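Local coordinates for uncharacterized protein YLR132C (Kluyveromyces marxianus, PDB 6PFQ) that probably trims the 3' end of U6 snRNA as an exoribonuclease of the 2H phosphodiesterase superfamily, at residues 61-66 with 129-134; 24-29 with 192-197; 35-40 with 180-185; 94-99 with 117-122; 110-115 with 157-162. One frame throughout, in Å; residues are numbered along the deposited sequence. Where two conformers were deposited one is given.

Contact 1 (61-66 with 129-134); sequences VSLSET and PVLSIV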
# COMPACT_ATOMS: atom_id res chain seq x y z
N VAL A 61 -1.85 -3.87 1.85
CA VAL A 61 -1.32 -2.93 2.84
C VAL A 61 0.12 -3.34 3.12
O VAL A 61 0.36 -4.45 3.62
CB VAL A 61 -2.12 -2.93 4.15
CG1 VAL A 61 -1.49 -1.93 5.16
CG2 VAL A 61 -3.61 -2.66 3.93
N SER A 62 1.07 -2.47 2.80
CA SER A 62 2.47 -2.72 3.18
C SER A 62 2.63 -2.62 4.69
O SER A 62 2.14 -1.67 5.32
CB SER A 62 3.40 -1.70 2.51
OG SER A 62 3.29 -1.83 1.12
N LEU A 63 3.33 -3.60 5.27
CA LEU A 63 3.58 -3.67 6.71
C LEU A 63 5.05 -3.57 7.07
O LEU A 63 5.37 -3.45 8.26
CB LEU A 63 3.01 -4.98 7.28
CG LEU A 63 1.51 -5.15 7.12
CD1 LEU A 63 1.07 -6.59 7.59
CD2 LEU A 63 0.78 -4.09 7.91
N SER A 64 5.95 -3.60 6.08
CA SER A 64 7.36 -3.34 6.33
C SER A 64 7.95 -2.62 5.13
O SER A 64 7.39 -2.64 4.03
CB SER A 64 8.16 -4.64 6.57
OG SER A 64 8.25 -5.35 5.36
N GLU A 65 9.10 -1.99 5.37
CA GLU A 65 9.96 -1.56 4.29
C GLU A 65 10.51 -2.79 3.55
O GLU A 65 10.26 -3.94 3.93
CB GLU A 65 11.11 -0.69 4.83
CG GLU A 65 11.93 -1.38 5.90
CD GLU A 65 12.81 -0.45 6.72
OE1 GLU A 65 12.34 0.61 7.19
OE2 GLU A 65 14.00 -0.80 6.89
N THR A 66 11.21 -2.55 2.43
CA THR A 66 11.95 -3.61 1.75
C THR A 66 13.12 -3.98 2.64
O THR A 66 14.03 -3.17 2.84
CB THR A 66 12.43 -3.15 0.38
OG1 THR A 66 11.31 -2.94 -0.47
CG2 THR A 66 13.30 -4.21 -0.25
N PRO A 129 0.65 -4.01 17.06
CA PRO A 129 1.50 -5.09 17.57
C PRO A 129 2.27 -5.81 16.48
O PRO A 129 3.37 -6.30 16.73
CB PRO A 129 0.52 -6.02 18.30
CG PRO A 129 -0.73 -5.29 18.41
CD PRO A 129 -0.78 -4.24 17.35
N VAL A 130 1.72 -5.87 15.25
CA VAL A 130 2.45 -6.43 14.12
C VAL A 130 3.63 -5.54 13.76
O VAL A 130 4.76 -6.01 13.60
CB VAL A 130 1.50 -6.61 12.91
CG1 VAL A 130 2.25 -7.09 11.67
CG2 VAL A 130 0.35 -7.55 13.28
N LEU A 131 3.39 -4.23 13.60
CA LEU A 131 4.51 -3.34 13.28
C LEU A 131 5.58 -3.40 14.36
O LEU A 131 6.78 -3.32 14.06
CB LEU A 131 3.99 -1.90 13.12
CG LEU A 131 3.05 -1.71 11.92
CD1 LEU A 131 2.80 -0.21 11.78
CD2 LEU A 131 3.64 -2.25 10.65
N SER A 132 5.17 -3.55 15.63
CA SER A 132 6.17 -3.62 16.69
C SER A 132 7.09 -4.81 16.51
O SER A 132 8.30 -4.70 16.72
CB SER A 132 5.49 -3.68 18.06
OG SER A 132 4.91 -2.43 18.35
N ILE A 133 6.54 -5.95 16.10
CA ILE A 133 7.36 -7.13 15.83
C ILE A 133 8.32 -6.87 14.67
O ILE A 133 9.50 -7.22 14.74
CB ILE A 133 6.45 -8.34 15.54
CG1 ILE A 133 5.69 -8.73 16.81
CG2 ILE A 133 7.28 -9.52 15.03
CD1 ILE A 133 4.45 -9.52 16.55
N VAL A 134 7.82 -6.24 13.59
CA VAL A 134 8.69 -5.92 12.46
C VAL A 134 9.83 -5.01 12.89
O VAL A 134 10.99 -5.22 12.52
CB VAL A 134 7.87 -5.29 11.30
CG1 VAL A 134 8.83 -4.92 10.12
CG2 VAL A 134 6.80 -6.27 10.82

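Contact 2 (24-29 with 192-197); sequences QIMDLV and PLLRAN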
# COMPACT_ATOMS: atom_id res chain seq x y z
N GLN A 24 -16.53 -2.79 -8.71
CA GLN A 24 -17.34 -1.84 -9.47
C GLN A 24 -17.27 -0.45 -8.86
O GLN A 24 -17.30 0.55 -9.59
CB GLN A 24 -18.80 -2.29 -9.51
CG GLN A 24 -19.00 -3.67 -10.05
CD GLN A 24 -20.46 -4.10 -9.98
OE1 GLN A 24 -21.36 -3.27 -9.79
NE2 GLN A 24 -20.70 -5.39 -10.13
N ILE A 25 -17.24 -0.38 -7.53
CA ILE A 25 -17.04 0.91 -6.87
C ILE A 25 -15.69 1.48 -7.25
O ILE A 25 -15.56 2.67 -7.59
CB ILE A 25 -17.22 0.74 -5.35
CG1 ILE A 25 -18.72 0.51 -5.08
CG2 ILE A 25 -16.72 1.96 -4.56
CD1 ILE A 25 -19.02 0.19 -3.69
N MET A 26 -14.65 0.66 -7.27
CA MET A 26 -13.35 1.24 -7.60
C MET A 26 -13.29 1.68 -9.07
O MET A 26 -12.69 2.71 -9.38
CB MET A 26 -12.22 0.26 -7.26
CG MET A 26 -11.99 0.08 -5.73
SD MET A 26 -11.98 1.69 -4.81
CE MET A 26 -10.69 2.57 -5.79
N ASP A 27 -13.97 0.95 -9.97
CA ASP A 27 -14.09 1.42 -11.35
C ASP A 27 -14.66 2.84 -11.40
O ASP A 27 -14.08 3.73 -12.03
CB ASP A 27 -14.98 0.47 -12.16
CG ASP A 27 -14.36 -0.91 -12.36
OD1 ASP A 27 -13.14 -1.09 -12.18
OD2 ASP A 27 -15.11 -1.86 -12.70
N LEU A 28 -15.79 3.09 -10.73
CA LEU A 28 -16.38 4.42 -10.88
C LEU A 28 -15.58 5.48 -10.14
O LEU A 28 -15.45 6.61 -10.62
CB LEU A 28 -17.88 4.44 -10.48
CG LEU A 28 -18.43 4.66 -9.06
CD1 LEU A 28 -18.41 6.14 -8.60
CD2 LEU A 28 -19.85 4.06 -8.91
N VAL A 29 -14.99 5.15 -8.98
CA VAL A 29 -14.18 6.14 -8.27
C VAL A 29 -12.98 6.55 -9.11
O VAL A 29 -12.71 7.75 -9.29
CB VAL A 29 -13.77 5.60 -6.89
CG1 VAL A 29 -12.73 6.54 -6.21
CG2 VAL A 29 -15.03 5.46 -6.01
N PRO A 192 -16.75 8.99 0.31
CA PRO A 192 -17.61 8.30 1.29
C PRO A 192 -18.05 6.93 0.81
O PRO A 192 -18.10 5.99 1.61
CB PRO A 192 -18.79 9.26 1.48
CG PRO A 192 -18.16 10.63 1.25
CD PRO A 192 -17.18 10.38 0.07
N LEU A 193 -18.39 6.81 -0.48
CA LEU A 193 -18.75 5.52 -1.06
C LEU A 193 -17.58 4.54 -0.96
O LEU A 193 -17.77 3.36 -0.65
CB LEU A 193 -19.18 5.72 -2.51
CG LEU A 193 -19.43 4.46 -3.34
CD1 LEU A 193 -20.82 3.85 -2.95
CD2 LEU A 193 -19.37 4.77 -4.84
N LEU A 194 -16.37 5.01 -1.27
CA LEU A 194 -15.23 4.11 -1.18
C LEU A 194 -15.03 3.65 0.25
O LEU A 194 -14.92 2.44 0.52
CB LEU A 194 -13.97 4.80 -1.73
CG LEU A 194 -12.67 4.02 -1.70
CD1 LEU A 194 -11.72 4.62 -2.74
CD2 LEU A 194 -12.01 4.12 -0.31
N ARG A 195 -14.96 4.60 1.20
CA ARG A 195 -14.68 4.21 2.59
C ARG A 195 -15.77 3.29 3.14
O ARG A 195 -15.49 2.40 3.94
CB ARG A 195 -14.55 5.44 3.50
CG ARG A 195 -13.32 6.33 3.15
CD ARG A 195 -13.10 7.45 4.18
NE ARG A 195 -14.26 8.33 4.23
CZ ARG A 195 -14.33 9.56 3.73
NH1 ARG A 195 -13.30 10.12 3.15
NH2 ARG A 195 -15.47 10.24 3.83
N ALA A 196 -17.03 3.48 2.72
CA ALA A 196 -18.07 2.62 3.29
C ALA A 196 -17.93 1.19 2.79
O ALA A 196 -18.32 0.24 3.47
CB ALA A 196 -19.46 3.19 2.95
N ASN A 197 -17.36 0.99 1.60
CA ASN A 197 -17.40 -0.32 0.97
C ASN A 197 -16.07 -1.06 0.91
O ASN A 197 -16.07 -2.29 0.76
CB ASN A 197 -17.93 -0.17 -0.44
CG ASN A 197 -19.41 0.06 -0.45
OD1 ASN A 197 -20.17 -0.89 -0.37
ND2 ASN A 197 -19.83 1.33 -0.51

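Contact 3 (35-40 with 180-185); sequences AVMDTH and RNLVAT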
# COMPACT_ATOMS: atom_id res chain seq x y z
N ALA A 35 -11.14 11.62 -14.72
CA ALA A 35 -11.78 12.72 -15.45
C ALA A 35 -11.25 14.07 -14.98
O ALA A 35 -11.05 14.98 -15.79
CB ALA A 35 -13.32 12.66 -15.27
N VAL A 36 -11.02 14.21 -13.67
CA VAL A 36 -10.38 15.42 -13.15
C VAL A 36 -8.93 15.54 -13.65
O VAL A 36 -8.48 16.63 -14.02
CB VAL A 36 -10.47 15.45 -11.62
CG1 VAL A 36 -9.74 16.67 -11.09
CG2 VAL A 36 -11.94 15.44 -11.15
N MET A 37 -8.18 14.44 -13.68
CA MET A 37 -6.82 14.54 -14.23
C MET A 37 -6.85 15.00 -15.69
O MET A 37 -6.06 15.87 -16.09
CB MET A 37 -6.07 13.20 -14.11
CG MET A 37 -5.99 12.62 -12.69
SD MET A 37 -5.13 13.75 -11.57
CE MET A 37 -6.52 14.62 -10.85
N ASP A 38 -7.76 14.45 -16.48
CA ASP A 38 -7.87 14.87 -17.88
C ASP A 38 -8.16 16.36 -18.00
O ASP A 38 -7.54 17.06 -18.80
CB ASP A 38 -8.99 14.10 -18.58
CG ASP A 38 -8.61 12.69 -18.91
OD1 ASP A 38 -7.40 12.41 -18.96
OD2 ASP A 38 -9.52 11.86 -19.14
N THR A 39 -9.16 16.83 -17.25
CA THR A 39 -9.52 18.24 -17.29
C THR A 39 -8.32 19.13 -17.02
O THR A 39 -8.15 20.18 -17.66
CB THR A 39 -10.59 18.52 -16.24
OG1 THR A 39 -11.80 17.88 -16.65
CG2 THR A 39 -10.79 20.00 -16.03
N HIS A 40 -7.45 18.71 -16.11
CA HIS A 40 -6.31 19.52 -15.71
C HIS A 40 -5.03 19.14 -16.42
O HIS A 40 -3.96 19.60 -16.01
CB HIS A 40 -6.14 19.43 -14.20
CG HIS A 40 -7.21 20.15 -13.45
ND1 HIS A 40 -7.06 21.44 -13.00
CD2 HIS A 40 -8.47 19.78 -13.12
CE1 HIS A 40 -8.18 21.83 -12.41
NE2 HIS A 40 -9.04 20.83 -12.46
N ARG A 180 -1.48 16.45 -5.24
CA ARG A 180 -2.13 16.10 -3.99
C ARG A 180 -3.26 17.07 -3.67
O ARG A 180 -4.37 16.66 -3.27
CB ARG A 180 -1.11 16.11 -2.86
CG ARG A 180 -0.12 14.92 -2.93
CD ARG A 180 1.09 15.21 -2.05
NE ARG A 180 1.86 13.98 -1.81
CZ ARG A 180 3.10 13.98 -1.35
NH1 ARG A 180 3.71 15.17 -1.13
NH2 ARG A 180 3.74 12.83 -1.13
N ASN A 181 -3.02 18.37 -3.86
CA ASN A 181 -4.08 19.34 -3.60
C ASN A 181 -5.23 19.18 -4.58
O ASN A 181 -6.39 19.36 -4.21
CB ASN A 181 -3.55 20.78 -3.67
CG ASN A 181 -4.66 21.82 -3.52
OD1 ASN A 181 -5.21 22.00 -2.45
ND2 ASN A 181 -5.04 22.47 -4.62
N LEU A 182 -4.92 18.89 -5.84
CA LEU A 182 -5.96 18.78 -6.85
C LEU A 182 -6.90 17.61 -6.56
O LEU A 182 -8.13 17.77 -6.60
CB LEU A 182 -5.33 18.66 -8.24
CG LEU A 182 -6.31 18.44 -9.38
CD1 LEU A 182 -7.28 19.64 -9.48
CD2 LEU A 182 -5.56 18.15 -10.70
N VAL A 183 -6.36 16.42 -6.27
CA VAL A 183 -7.27 15.29 -6.05
C VAL A 183 -8.07 15.52 -4.79
O VAL A 183 -9.27 15.17 -4.74
CB VAL A 183 -6.55 13.92 -6.02
CG1 VAL A 183 -5.88 13.66 -7.35
CG2 VAL A 183 -5.53 13.80 -4.87
N ALA A 184 -7.47 16.17 -3.78
CA ALA A 184 -8.21 16.43 -2.54
C ALA A 184 -9.32 17.47 -2.74
O ALA A 184 -10.41 17.34 -2.17
CB ALA A 184 -7.24 16.88 -1.45
N THR A 185 -9.07 18.51 -3.52
CA THR A 185 -10.07 19.57 -3.64
C THR A 185 -11.12 19.29 -4.70
O THR A 185 -12.28 19.69 -4.54
CB THR A 185 -9.40 20.91 -3.98
OG1 THR A 185 -8.77 20.81 -5.24
CG2 THR A 185 -8.36 21.28 -2.98

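Contact 4 (94-99 with 117-122); sequences VPVALS and VGLSEP. Unlike the reference sequence in segment 117-122: Pro122 (reference Gln).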
# COMPACT_ATOMS: atom_id res chain seq x y z
N VAL A 94 -7.30 -9.23 11.55
CA VAL A 94 -7.21 -7.78 11.72
C VAL A 94 -8.17 -7.15 10.72
O VAL A 94 -8.29 -7.62 9.57
CB VAL A 94 -5.77 -7.26 11.53
CG1 VAL A 94 -4.87 -7.74 12.67
CG2 VAL A 94 -5.23 -7.68 10.18
N PRO A 95 -8.87 -6.10 11.11
CA PRO A 95 -9.76 -5.40 10.19
C PRO A 95 -8.97 -4.39 9.38
O PRO A 95 -7.97 -3.83 9.84
CB PRO A 95 -10.75 -4.70 11.14
CG PRO A 95 -9.89 -4.40 12.37
CD PRO A 95 -8.88 -5.53 12.48
N VAL A 96 -9.39 -4.20 8.13
CA VAL A 96 -8.83 -3.15 7.30
C VAL A 96 -9.98 -2.26 6.83
O VAL A 96 -10.88 -2.71 6.11
CB VAL A 96 -8.04 -3.70 6.11
CG1 VAL A 96 -7.52 -2.56 5.27
CG2 VAL A 96 -6.86 -4.52 6.60
N ALA A 97 -9.89 -0.99 7.18
CA ALA A 97 -10.86 0.00 6.73
C ALA A 97 -10.09 1.31 6.61
O ALA A 97 -8.96 1.41 7.10
CB ALA A 97 -12.06 0.15 7.70
N LEU A 98 -10.67 2.26 5.89
CA LEU A 98 -9.95 3.47 5.48
C LEU A 98 -10.60 4.72 6.06
O LEU A 98 -11.80 4.74 6.36
CB LEU A 98 -9.92 3.57 3.96
CG LEU A 98 -9.36 2.22 3.41
CD1 LEU A 98 -9.75 2.08 1.97
CD2 LEU A 98 -7.83 2.13 3.66
N SER A 99 -9.81 5.77 6.21
CA SER A 99 -10.35 7.00 6.76
C SER A 99 -9.68 8.16 6.05
O SER A 99 -8.53 8.04 5.58
CB SER A 99 -10.07 7.01 8.27
OG SER A 99 -10.32 8.25 8.80
N VAL A 117 -5.53 5.79 0.16
CA VAL A 117 -6.27 6.29 1.32
C VAL A 117 -5.65 5.67 2.57
O VAL A 117 -5.26 4.50 2.56
CB VAL A 117 -7.78 5.96 1.22
CG1 VAL A 117 -8.56 6.67 2.39
CG2 VAL A 117 -8.32 6.39 -0.19
N GLY A 118 -5.50 6.48 3.63
CA GLY A 118 -4.92 5.96 4.85
C GLY A 118 -5.84 5.01 5.61
O GLY A 118 -7.07 5.06 5.52
N LEU A 119 -5.23 4.12 6.40
CA LEU A 119 -6.06 3.23 7.21
C LEU A 119 -6.76 3.98 8.34
O LEU A 119 -6.23 4.96 8.89
CB LEU A 119 -5.21 2.12 7.83
CG LEU A 119 -5.29 0.78 7.06
CD1 LEU A 119 -4.78 0.96 5.60
CD2 LEU A 119 -4.48 -0.31 7.78
N SER A 120 -7.93 3.47 8.71
CA SER A 120 -8.67 4.05 9.84
C SER A 120 -7.93 3.86 11.17
O SER A 120 -7.02 3.03 11.32
CB SER A 120 -10.06 3.40 9.94
OG SER A 120 -9.94 2.09 10.44
N GLU A 121 -8.32 4.68 12.15
CA GLU A 121 -7.67 4.60 13.46
C GLU A 121 -7.77 3.21 14.07
O GLU A 121 -6.75 2.70 14.54
CB GLU A 121 -8.27 5.66 14.40
CG GLU A 121 -7.44 5.76 15.65
CD GLU A 121 -8.01 6.78 16.64
OE1 GLU A 121 -9.21 7.10 16.57
OE2 GLU A 121 -7.22 7.27 17.45
N PRO A 122 -8.93 2.54 14.07
CA PRO A 122 -8.95 1.17 14.63
C PRO A 122 -8.11 0.18 13.82
O PRO A 122 -7.48 -0.70 14.41
CB PRO A 122 -10.44 0.79 14.59
CG PRO A 122 -11.18 2.08 14.48
CD PRO A 122 -10.29 3.00 13.69
O HOH W 1 -6.53 9.14 4.05
O HOH W 2 -10.52 6.55 11.70

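Contact 5 (110-115 with 157-162); sequences ASLQFL and FGVAQN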
# COMPACT_ATOMS: atom_id res chain seq x y z
N ALA A 110 10.78 7.78 -7.32
CA ALA A 110 9.78 8.80 -7.68
C ALA A 110 9.27 8.63 -9.12
O ALA A 110 8.69 9.56 -9.71
CB ALA A 110 10.30 10.22 -7.45
N SER A 111 9.40 7.44 -9.70
CA SER A 111 8.89 7.27 -11.06
C SER A 111 7.37 7.08 -11.08
O SER A 111 6.74 7.34 -12.11
CB SER A 111 9.54 6.08 -11.75
OG SER A 111 9.39 4.90 -10.97
N LEU A 112 6.79 6.59 -9.97
CA LEU A 112 5.37 6.29 -9.92
C LEU A 112 4.75 7.01 -8.74
O LEU A 112 5.39 7.14 -7.68
CB LEU A 112 5.12 4.79 -9.78
CG LEU A 112 5.63 3.91 -10.94
CD1 LEU A 112 5.48 2.40 -10.60
CD2 LEU A 112 4.88 4.26 -12.20
N GLN A 113 3.51 7.46 -8.92
CA GLN A 113 2.80 8.19 -7.87
C GLN A 113 1.51 7.44 -7.59
O GLN A 113 0.68 7.30 -8.48
CB GLN A 113 2.56 9.65 -8.30
CG GLN A 113 3.95 10.34 -8.43
CD GLN A 113 3.90 11.79 -8.86
OE1 GLN A 113 2.96 12.22 -9.53
NE2 GLN A 113 4.98 12.56 -8.53
N PHE A 114 1.37 6.93 -6.37
CA PHE A 114 0.27 6.06 -6.00
C PHE A 114 -0.83 6.84 -5.31
O PHE A 114 -0.57 7.51 -4.32
CB PHE A 114 0.79 4.99 -5.04
CG PHE A 114 1.63 3.93 -5.73
CD1 PHE A 114 2.97 4.17 -6.00
CD2 PHE A 114 1.07 2.72 -6.10
CE1 PHE A 114 3.75 3.20 -6.67
CE2 PHE A 114 1.85 1.74 -6.72
CZ PHE A 114 3.19 2.01 -7.00
N LEU A 115 -2.05 6.69 -5.82
CA LEU A 115 -3.22 7.30 -5.21
C LEU A 115 -3.75 6.34 -4.15
O LEU A 115 -4.08 5.20 -4.47
CB LEU A 115 -4.28 7.53 -6.30
CG LEU A 115 -5.57 8.20 -5.81
CD1 LEU A 115 -5.31 9.68 -5.45
CD2 LEU A 115 -6.68 8.09 -6.90
N PHE A 157 -4.80 2.59 -4.53
CA PHE A 157 -5.85 2.18 -5.45
C PHE A 157 -5.50 2.40 -6.92
O PHE A 157 -6.08 1.75 -7.79
CB PHE A 157 -7.16 2.93 -5.14
CG PHE A 157 -7.74 2.55 -3.80
CD1 PHE A 157 -8.49 1.40 -3.67
CD2 PHE A 157 -7.47 3.32 -2.67
CE1 PHE A 157 -9.03 1.02 -2.43
CE2 PHE A 157 -7.99 2.94 -1.43
CZ PHE A 157 -8.75 1.78 -1.31
N GLY A 158 -4.60 3.34 -7.20
CA GLY A 158 -4.24 3.62 -8.57
C GLY A 158 -2.81 4.08 -8.61
O GLY A 158 -2.24 4.43 -7.58
N VAL A 159 -2.22 4.07 -9.81
CA VAL A 159 -0.82 4.48 -9.91
C VAL A 159 -0.63 5.25 -11.20
O VAL A 159 -1.09 4.81 -12.26
CB VAL A 159 0.12 3.26 -9.81
CG1 VAL A 159 -0.13 2.26 -10.94
CG2 VAL A 159 1.61 3.74 -9.78
N ALA A 160 0.01 6.41 -11.11
CA ALA A 160 0.29 7.26 -12.27
C ALA A 160 1.80 7.39 -12.44
O ALA A 160 2.57 7.26 -11.48
CB ALA A 160 -0.31 8.65 -12.09
N GLN A 161 2.23 7.66 -13.68
CA GLN A 161 3.63 7.96 -13.95
C GLN A 161 3.93 9.39 -13.53
O GLN A 161 3.11 10.30 -13.72
CB GLN A 161 3.94 7.79 -15.44
CG GLN A 161 3.79 6.34 -15.88
CD GLN A 161 4.07 6.11 -17.36
OE1 GLN A 161 4.89 5.27 -17.71
NE2 GLN A 161 3.39 6.85 -18.22
N ASN A 162 5.10 9.59 -12.96
CA ASN A 162 5.53 10.96 -12.64
C ASN A 162 6.05 11.61 -13.92
O ASN A 162 7.16 11.30 -14.37
CB ASN A 162 6.59 10.93 -11.55
CG ASN A 162 7.12 12.32 -11.20
OD1 ASN A 162 6.60 13.35 -11.68
ND2 ASN A 162 8.14 12.35 -10.33
O HOH W 3 1.36 11.59 -11.63
O HOH W 4 5.60 15.12 -9.75

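Contact 1 (61-66 with 129-134)
The flat group that meets the helix is the peptide carbonyl of Leu63, which has a methyl close on one side of its plane and another, more distant, on the other. CD2 of Leu131 sits 3.2 Å from Leu63 O, tilted to one side of that plane; CG2 of Val134 comes to the other side, 4.1 Å from Leu63 O. The position of the Leu131 methyl follows from its torsions: CG lies beside the backbone N (chi1 -65°), CD1 continues the extended line, and CD2, the branch that turns off it, is the one that reaches Leu63.

One residue on, Ser64 turns its carbon rather than its oxygen to the helix, with CB 3.6 Å from Val134 CG1. Its hydroxyl points back into its own segment and donates to Glu65 O (Ser64 OG to Glu65 O, 2.8 Å), while Leu12 N of strand 9-16 also bonds to it. The side chain of Leu63 meets the helix more loosely: CD1 is 4.3 Å from Val130 CG1 and CD2 is 4.4 Å from Leu131 CD2. Leu205 of strand 204-209 touches both Leu63 and Val130.

The arrangement is one layer of an alpha/beta lobe, in which helix 121-137 covers a four-stranded antiparallel sheet. Strand 59-68 forms one edge of that sheet and carries His60 and Ser62, two UMP-binding residues that make up a His-x-Ser motif of the 2H superfamily. The contact is apolar packing of methyls, partly against a carbonyl oxygen, and no polar bond links the two segments: methyl shape holds the helix here rather than directional bonds.

Contact 2 (24-29 with 192-197)
Ile25 and Asn197 meet because both hold their long branch beside the backbone N: chi1 is -72° in Ile25, whose chain then runs on extended to CD1, and -75° in Asn197. The two side chains cross at about a right angle within an antiparallel helix pair, formed by helix 20-39 and the short helix 191-197; the segments 24-29 and 192-197 of these helices run at 159°, their axes 10.1 Å apart. CD1 of Ile25 presses against the flat of the amide, 3.3 Å from Asn197 CG.

What keeps the amide turned this way is a bond within its own helix. Asn197 ND2 donates to Leu193 O at 2.9 Å, nearly straight and on a lone pair in the carbonyl plane, with the acceptor also lying in the plane of the amide. An alanine here would remove the whole amide, so that Leu193 O is likely to lose this donor and Ile25 CD1 the surface it rests on.

The other branch of Ile25, CG2, packs on Leu193 CD2 at 3.9 Å. Deeper in, where Phe157 and Trp102 of the underlying sheet close the floor, Leu194 reaches between Met26 and Val29. The bend of Met26 at chi2 brings its sulfur, SD, to 3.6 Å from Leu194 CD1, and chi3 turns Met26 CE to the same methyl at 3.8 Å, while Val29 CG1 stands 4.1 Å from Leu194 CD1.

Contact 3 (35-40 with 180-185)
Leu182 is gripped tightly by Met37 and His40, and much more lightly by Val36. The buried part of the contact lies at Met37, Leu182 and Val183. Met37 arrives by a bent chain, and its terminal CE divides its contact between Leu182 CD2 at 3.7 Å and Val183 CG1, also 3.7 Å from Met37 CE. Phe45 and Leu179 cover this flank. With CG of Leu182 turned opposite its backbone N (chi1 176°), both methyls are thrown outward across the gap between the helices.

His40 closes the tight part at a partly exposed margin. The CD1 methyl of Leu182 lies squarely over the imidazole, 3.7 Å from the centroid of the His40 ring and 9° off the normal, a CH-pi contact over the face, while Leu182 CD2 touches His40 CB at 3.8 Å.

The segments 35-39 and 180-185, from helices 20-39 and 169-186, cross steeply at 126° with axes 10.7 Å apart, and the meeting point is at the C-terminal end of helix 20-39. His40 is the first residue to leave its helical backbone, yet its ring turns back: Val36 O lies in plane at the ring edge, and Glu186, at the end of helix 169-186, bonds to NE2. That polar partner probably steadies the ring whose face receives the leucine.

At Val36 the fit slackens. Its CG1 only grazes Leu182 CD1 at 4.2 Å, and a glycerol molecule, probably from crystallisation, lies about 4 Å from the valine side chain at the nearest atoms.

Contact 4 (94-99 with 117-122)
An antiparallel beta pairing within the second sheet of the protein joins these segments: strand 94-99 meets the end of strand 112-119, which leads to Ser120, the N-cap of helix 121-137. The end-to-end directions of the touching parts, 105° apart, show how strongly the two segments diverge from a straight pair. At the centre Leu98 and Leu119 form a non-hydrogen-bonded pair with CA atoms 4.3 Å apart, and their side chains diverge from one another. Two backbone bonds frame the pair. Ser120 N donates to Ala97 O at 2.8 Å, nearly straight but from above the carbonyl plane, and Ser99 N donates to Gly118 O at 2.9 Å.

Beyond them the strands part. Ser99 O and Gly118 N are linked by water 1, which donates to the first and accepts from the second. A second water accepts from Glu121 N and makes a weak bond with Ser99 OG.

Side chains close the apolar side. Leu98 CB lies against Val117 CG1 at 3.7 Å, while CD2 of Leu98 lies over the carbonyl oxygens of Val117 and Gly118 and reaches Leu119 CD1 at 3.8 Å; Val155 of strand 154-161 packs against both leucines. Ser99 brings only its carbon to the turn, CB resting on Ser120 CA at 3.6 Å. The Ser120 hydroxyl, held between its backbone N and carbonyl carbon (chi1 73°), caps Ala123 N in the first turn of the helix.

Ser120 is therefore committed twice, its N to the neighbouring strand and its OG to the helix it starts, which ties the beginning of that helix to strand 94-99.

Contact 5 (110-115 with 157-162)
Phe114 carries the CG2 methyl of Val159 over the centre of its ring, 3.6 Å from the centroid and 10° off the normal. The two side chains lie alongside each other and point the same way. In Val159 the CG2 branch is the one opposite the backbone N (CG1 takes chi1 61°), and this sends it across to the ring; the same methyl also touches Leu112 CB at 3.7 Å. A serine in place of Phe114 would probably strip Val159 CG2 of the surface it rests on and open a gap beside Ser156, a UMP-binding residue whose side chain is about 3 Å from that of Phe114 at the nearest atoms.

On the opposite side of the sheet Gln113 and Asn162 stack their amides, planes 17° apart, with Gln113 NE2 3.4 Å from Asn162 CG. Asn162 ND2 donates to Ala110 O at 2.9 Å, with the acceptor in the amide plane, which fixes the turn of the group, while its OD1 bonds to Tyr164 N. Gln113 NE2 pairs with Glu106, and water 4 bridges this same nitrogen to Asn162 OD1; water 3 spans Gln113 OE1 and Gln161 O.

Between these layers runs a regular antiparallel ladder of strands 112-119 and 154-161, in which Gln113 and Ala160 exchange both backbone bonds. It is interrupted by a classic beta bulge, with Phe157 and Gly158 both facing Leu115. Phe157 N donates to Leu115 O at 2.7 Å, nearly along the carbonyl, whereas the bond from Gly158 N to Leu115 O, at 3.3 Å, is weak.

In the fold
The contacts are spread over two lobes between which the UMP-binding residues lie, as in other 2H phosphodiesterases; no UMP is bound here. Contact 1 carries Ser62 and lies beside His60 on one side; on the other, contact 5 continues the strand that holds His154 and Ser156, and in contact 4 the nearest atoms of Gly118 and the His154 side chain are about 4 Å apart. Contact 4 joins the lobes: Val61 CG2 packs on Val96 CG1 at 4.1 Å, and Leu98 CD1 on Phe157 CZ at 3.4 Å. Phe157 also receives Met26 CE of contact 2. Contact 3, away from the site, touches contact 5 through Val183 and Leu115; its centre is 31 Å from that of contact 1.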